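Local atomic coordinates of CBS domain-containing protein CBSX2, chloroplastic (Arabidopsis thaliana, PDB entry 4GQY), a protein that binds adenosine monophosphate through its paired CBS domains and probably acts in chloroplasts as an adenylate-responsive regulator of thioredoxin. Residues Q14-V19 against G139-I144; S107-R112 against T127-L132. All blocks are in the same frame, centred on the assembly; numbering follows the deposited sequence.

Overall arrangement
Two CBS motifs folded together in one chain, with a nucleotide bound between them, make a compact example of how ligand pocket and domain packing share a framework. Contact 2 (107-112 against 127-132) lies within the second motif and grips AMP directly. Contact 1 (14-19 against 139-144) joins the first motif to the second, the side chain of Ile144 standing about 8 Å from an AMP. Their centres are 13 Å apart. Strands 131-135 and 141-146, neighbours in one antiparallel sheet, link them, and they meet where Ile144 CG2 packs on Arg131 CB at 3.9 Å. In sequence, both segments of contact 2 fall between the two segments of contact 1.

Contact 1 (Q14-V19 against G139-I144)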
# COMPACT_ATOMS: atom_id res chain seq x y z
N GLN A 14 1.06 27.32 -9.73
CA GLN A 14 1.99 28.34 -10.23
C GLN A 14 3.46 28.09 -9.88
O GLN A 14 4.36 28.65 -10.52
CB GLN A 14 1.57 29.72 -9.71
CG GLN A 14 1.54 29.82 -8.18
CD GLN A 14 1.28 31.23 -7.68
OE1 GLN A 14 0.23 31.81 -7.94
NE2 GLN A 14 2.24 31.79 -6.95
N ASN A 15 3.69 27.25 -8.88
CA ASN A 15 5.05 26.93 -8.42
C ASN A 15 5.57 25.58 -8.92
O ASN A 15 6.71 25.21 -8.64
CB ASN A 15 5.08 26.93 -6.88
CG ASN A 15 4.88 28.31 -6.27
OD1 ASN A 15 4.62 29.29 -6.98
ND2 ASN A 15 4.99 28.39 -4.95
N LEU A 16 4.72 24.84 -9.64
CA LEU A 16 5.04 23.46 -10.04
C LEU A 16 6.01 23.35 -11.21
O LEU A 16 5.92 24.09 -12.20
CB LEU A 16 3.77 22.69 -10.39
CG LEU A 16 2.73 22.45 -9.30
CD1 LEU A 16 1.58 21.65 -9.85
CD2 LEU A 16 3.35 21.76 -8.10
N HIS A 17 6.94 22.40 -11.11
CA HIS A 17 7.75 22.00 -12.25
C HIS A 17 7.10 20.77 -12.87
O HIS A 17 6.86 19.79 -12.17
CB HIS A 17 9.17 21.68 -11.81
CG HIS A 17 9.81 22.79 -11.02
ND1 HIS A 17 10.27 23.95 -11.61
CD2 HIS A 17 10.06 22.91 -9.70
CE1 HIS A 17 10.78 24.73 -10.68
NE2 HIS A 17 10.67 24.13 -9.52
N VAL A 18 6.78 20.84 -14.16
CA VAL A 18 6.04 19.76 -14.80
C VAL A 18 6.74 19.30 -16.07
O VAL A 18 7.58 20.02 -16.62
CB VAL A 18 4.61 20.20 -15.17
CG1 VAL A 18 3.88 20.76 -13.94
CG2 VAL A 18 4.64 21.24 -16.28
N VAL A 19 6.37 18.11 -16.54
CA VAL A 19 6.83 17.60 -17.83
C VAL A 19 5.70 16.87 -18.54
O VAL A 19 4.60 16.75 -18.01
CB VAL A 19 8.00 16.61 -17.66
CG1 VAL A 19 9.22 17.32 -17.11
CG2 VAL A 19 7.58 15.45 -16.74
N GLY A 139 -9.62 16.55 -13.39
CA GLY A 139 -8.38 15.81 -13.54
C GLY A 139 -7.19 16.63 -13.98
O GLY A 139 -6.13 16.07 -14.31
N LYS A 140 -7.37 17.95 -14.00
CA LYS A 140 -6.28 18.87 -14.27
C LYS A 140 -5.43 19.03 -13.01
O LYS A 140 -5.95 19.09 -11.88
CB LYS A 140 -6.83 20.24 -14.67
CG LYS A 140 -7.98 20.22 -15.68
CD LYS A 140 -7.52 19.85 -17.08
CE LYS A 140 -8.51 20.36 -18.15
NZ LYS A 140 -9.91 19.83 -17.97
N LEU A 141 -4.12 19.13 -13.22
CA LEU A 141 -3.14 19.29 -12.14
C LEU A 141 -3.21 20.70 -11.52
O LEU A 141 -3.01 21.71 -12.21
CB LEU A 141 -1.72 19.04 -12.69
CG LEU A 141 -0.55 19.38 -11.76
CD1 LEU A 141 -0.56 18.47 -10.53
CD2 LEU A 141 0.80 19.29 -12.49
N ILE A 142 -3.46 20.76 -10.22
CA ILE A 142 -3.50 22.03 -9.52
C ILE A 142 -2.54 22.13 -8.32
O ILE A 142 -2.47 23.18 -7.65
CB ILE A 142 -4.92 22.35 -9.03
CG1 ILE A 142 -5.40 21.30 -8.02
CG2 ILE A 142 -5.87 22.46 -10.23
CD1 ILE A 142 -6.74 21.71 -7.30
N GLY A 143 -1.84 21.05 -8.01
CA GLY A 143 -0.87 21.11 -6.92
C GLY A 143 -0.08 19.83 -6.68
O GLY A 143 -0.33 18.82 -7.36
N ILE A 144 0.87 19.89 -5.75
CA ILE A 144 1.57 18.70 -5.26
C ILE A 144 1.60 18.75 -3.73
O ILE A 144 2.05 19.73 -3.15
CB ILE A 144 3.02 18.62 -5.77
CG1 ILE A 144 3.06 18.40 -7.28
CG2 ILE A 144 3.74 17.46 -5.14
CD1 ILE A 144 2.45 17.12 -7.70
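Leu16 reaches from the loop of 14-19 onto the strand of 139-144 and spreads its two methyl groups over different residues. CD1 meets Leu141 tip to tip, 3.6 Å from Leu141 CD2, and also lies 3.9 Å from the CA of Gly143. The other branch crosses Ile144 obliquely, with Leu16 CD2 only 3.5 Å from Ile144 CG1, a carbon pair closer than ordinary van der Waals contact. Leu141 swings its CG away from its own backbone N (chi1 171°), which brings CD2 against both Leu16 and Val18; there Val18 CG1 passes alongside at 3.7 Å, the two side chains running in opposite directions. Close packing of the two Leu16 methyls thus carries the tight part, its inner side made of the buried Leu141, Gly143 and Ile144.

The outer side is looser. Val18 adds a single methyl contact, and Leu16 and Val18 both keep some exposure to solvent. Just before Leu16 in the chain, Gln14 and Asn15 are exposed, joined to each other by a weak bond from Gln14 NE2 to Asn15 OD1 at 3.5 Å. Cutting Leu16 back to an alanine would probably open a gap over Leu141 and Ile144 and leave Leu141 with Val18 as its one apolar partner from 14-19.

Behind the contact, Leu141 and Val18 both rest on Pro41 of strand 39-43. A classic beta bulge interrupts strand 141-146, where Ile142 and Gly143 together sit opposite Val134. Apolar packing of this kind, between a loop of the first CBS motif and a strand of the second, is consistent with the intramolecular association of two CBS motifs in a Bateman module, to which this contact contributes.

Contact 2 (S107-R112 against T127-L132); sequences SPLVVR and TKFRRL. With AMP (adenosine monophosphate), chain E.
Phe129 lays one ring face over the adenine of AMP, with AMP C5 above the ring centre at 3.5 Å, while Thr127 CB covers the opposite face toward the rim. Leu109 closes the edge: its CD1 comes in near the ring plane, 3.9 Å from Phe129 CE2, the two side chains crossing at about a right angle. That methyl also slides past Thr127 CG2. In the ST turn, Thr127 OG1 accepts a nearly straight bond from Phe129 N (171°) and is also hydrogen-bonded to Leu123 O, which helps hold the backbone at Phe129 in place. Further along, Val111 CG1 packs across Leu132 CD1 at 4.0 Å.

The adenine edge is read by backbone atoms. Leu109 N donates to AMP N1 at 2.8 Å, and AMP N6 gives its hydrogens to Leu109 O at 3.0 Å and, on a longer bond, to Arg131 O. At the phosphate, Arg130 N points almost straight at AMP O2P (2.7 Å), and Arg131, its chain bent at chi3 (65°), presents NH1 to AMP O3P at 3.0 Å in the guanidinium plane. Arg147 of the third subunit also bonds AMP, whereas the Arg130 side chain makes a salt bridge to Asp55 of that subunit.

A donor facing N1 and acceptors facing N6 suit adenine and would probably disfavour guanine, while the arginine and backbone N-H groups are likely to help offset the phosphate charge.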
# COMPACT_ATOMS: atom_id res chain seq x y z
N SER A 107 -1.45 7.18 -14.49
CA SER A 107 -2.59 7.22 -13.57
C SER A 107 -2.25 7.11 -12.09
O SER A 107 -2.63 6.14 -11.44
CB SER A 107 -3.55 6.07 -13.86
OG SER A 107 -3.91 6.03 -15.22
N PRO A 108 -1.54 8.10 -11.53
CA PRO A 108 -1.18 7.97 -10.11
C PRO A 108 -2.38 8.16 -9.19
O PRO A 108 -3.41 8.66 -9.62
CB PRO A 108 -0.19 9.11 -9.89
CG PRO A 108 -0.49 10.12 -10.97
CD PRO A 108 -0.99 9.32 -12.15
N LEU A 109 -2.24 7.75 -7.93
CA LEU A 109 -3.22 8.10 -6.92
C LEU A 109 -3.14 9.59 -6.68
O LEU A 109 -2.04 10.17 -6.66
CB LEU A 109 -2.94 7.38 -5.59
CG LEU A 109 -3.07 5.86 -5.56
CD1 LEU A 109 -2.94 5.33 -4.14
CD2 LEU A 109 -4.38 5.42 -6.20
N VAL A 110 -4.30 10.22 -6.51
CA VAL A 110 -4.38 11.66 -6.36
C VAL A 110 -5.39 12.06 -5.30
O VAL A 110 -6.22 11.24 -4.88
CB VAL A 110 -4.75 12.37 -7.68
CG1 VAL A 110 -3.73 12.03 -8.77
CG2 VAL A 110 -6.18 12.01 -8.10
N VAL A 111 -5.29 13.31 -4.85
CA VAL A 111 -6.27 13.92 -3.95
C VAL A 111 -6.81 15.22 -4.52
O VAL A 111 -6.27 15.75 -5.52
CB VAL A 111 -5.65 14.24 -2.59
CG1 VAL A 111 -5.24 12.95 -1.88
CG2 VAL A 111 -4.45 15.19 -2.77
N ARG A 112 -7.86 15.74 -3.89
CA ARG A 112 -8.44 17.04 -4.22
C ARG A 112 -7.88 18.09 -3.27
O ARG A 112 -7.44 17.75 -2.17
CB ARG A 112 -9.97 16.97 -4.04
CG ARG A 112 -10.69 15.98 -4.96
CD ARG A 112 -10.68 16.50 -6.40
NE ARG A 112 -11.29 17.83 -6.43
CZ ARG A 112 -12.60 18.04 -6.55
NH1 ARG A 112 -13.42 16.99 -6.69
NH2 ARG A 112 -13.10 19.27 -6.55
N THR A 127 0.46 4.29 1.57
CA THR A 127 1.10 4.01 0.29
C THR A 127 2.59 4.18 0.34
O THR A 127 3.30 3.69 -0.54
CB THR A 127 0.61 4.97 -0.78
OG1 THR A 127 1.02 6.30 -0.42
CG2 THR A 127 -0.93 4.90 -0.93
N LYS A 128 3.05 4.95 1.33
CA LYS A 128 4.45 5.35 1.43
C LYS A 128 4.96 6.23 0.29
O LYS A 128 6.16 6.48 0.22
CB LYS A 128 5.36 4.12 1.61
CG LYS A 128 5.19 3.40 2.95
CD LYS A 128 5.40 1.88 2.81
CE LYS A 128 5.25 1.18 4.16
NZ LYS A 128 5.47 -0.29 4.08
N PHE A 129 4.08 6.71 -0.59
CA PHE A 129 4.53 7.58 -1.69
C PHE A 129 5.15 8.85 -1.14
O PHE A 129 4.78 9.31 -0.07
CB PHE A 129 3.37 7.95 -2.64
CG PHE A 129 2.82 6.79 -3.43
CD1 PHE A 129 3.66 5.79 -3.93
CD2 PHE A 129 1.46 6.69 -3.69
CE1 PHE A 129 3.16 4.72 -4.67
CE2 PHE A 129 0.95 5.61 -4.43
CZ PHE A 129 1.80 4.62 -4.91
N ARG A 130 6.10 9.43 -1.88
CA ARG A 130 6.66 10.74 -1.48
C ARG A 130 5.65 11.88 -1.67
O ARG A 130 5.64 12.84 -0.91
CB ARG A 130 7.95 11.04 -2.25
CG ARG A 130 8.46 12.49 -2.10
CD ARG A 130 8.84 12.83 -0.66
NE ARG A 130 9.85 11.91 -0.14
CZ ARG A 130 10.31 11.89 1.11
NH1 ARG A 130 9.86 12.76 2.02
NH2 ARG A 130 11.23 10.98 1.46
N ARG A 131 4.80 11.77 -2.69
CA ARG A 131 3.91 12.88 -3.04
C ARG A 131 2.54 12.42 -3.55
O ARG A 131 2.41 11.35 -4.13
CB ARG A 131 4.56 13.75 -4.12
CG ARG A 131 4.76 13.00 -5.44
CD ARG A 131 5.74 13.71 -6.34
NE ARG A 131 7.09 13.74 -5.78
CZ ARG A 131 7.90 12.68 -5.69
NH1 ARG A 131 7.50 11.47 -6.09
NH2 ARG A 131 9.11 12.84 -5.17
N LEU A 132 1.54 13.25 -3.31
CA LEU A 132 0.22 13.11 -3.93
C LEU A 132 -0.01 14.29 -4.83
O LEU A 132 -0.09 15.44 -4.37
CB LEU A 132 -0.86 13.09 -2.86
CG LEU A 132 -0.66 11.85 -2.00
CD1 LEU A 132 -1.54 11.90 -0.77
CD2 LEU A 132 -0.99 10.68 -2.88
P AMP E . 8.34 7.79 -4.69
O1P AMP E . 9.31 6.99 -3.83
O2P AMP E . 7.00 8.08 -4.02
O3P AMP E . 9.00 8.98 -5.36
O5' AMP E . 7.99 6.84 -5.93
C5' AMP E . 7.99 5.43 -5.80
C4' AMP E . 7.28 4.78 -6.97
O4' AMP E . 5.85 5.03 -6.85
C3' AMP E . 7.69 5.29 -8.35
O3' AMP E . 7.54 4.24 -9.30
C2' AMP E . 6.63 6.36 -8.64
O2' AMP E . 6.43 6.61 -10.01
C1' AMP E . 5.39 5.76 -7.97
N9 AMP E . 4.46 6.78 -7.46
C8 AMP E . 4.87 7.89 -6.81
N7 AMP E . 3.81 8.66 -6.43
C5 AMP E . 2.70 8.03 -6.86
C6 AMP E . 1.26 8.30 -6.81
N6 AMP E . 0.80 9.41 -6.20
N1 AMP E . 0.43 7.39 -7.37
C2 AMP E . 0.87 6.27 -7.98
N3 AMP E . 2.18 5.98 -8.07
C4 AMP E . 3.13 6.80 -7.54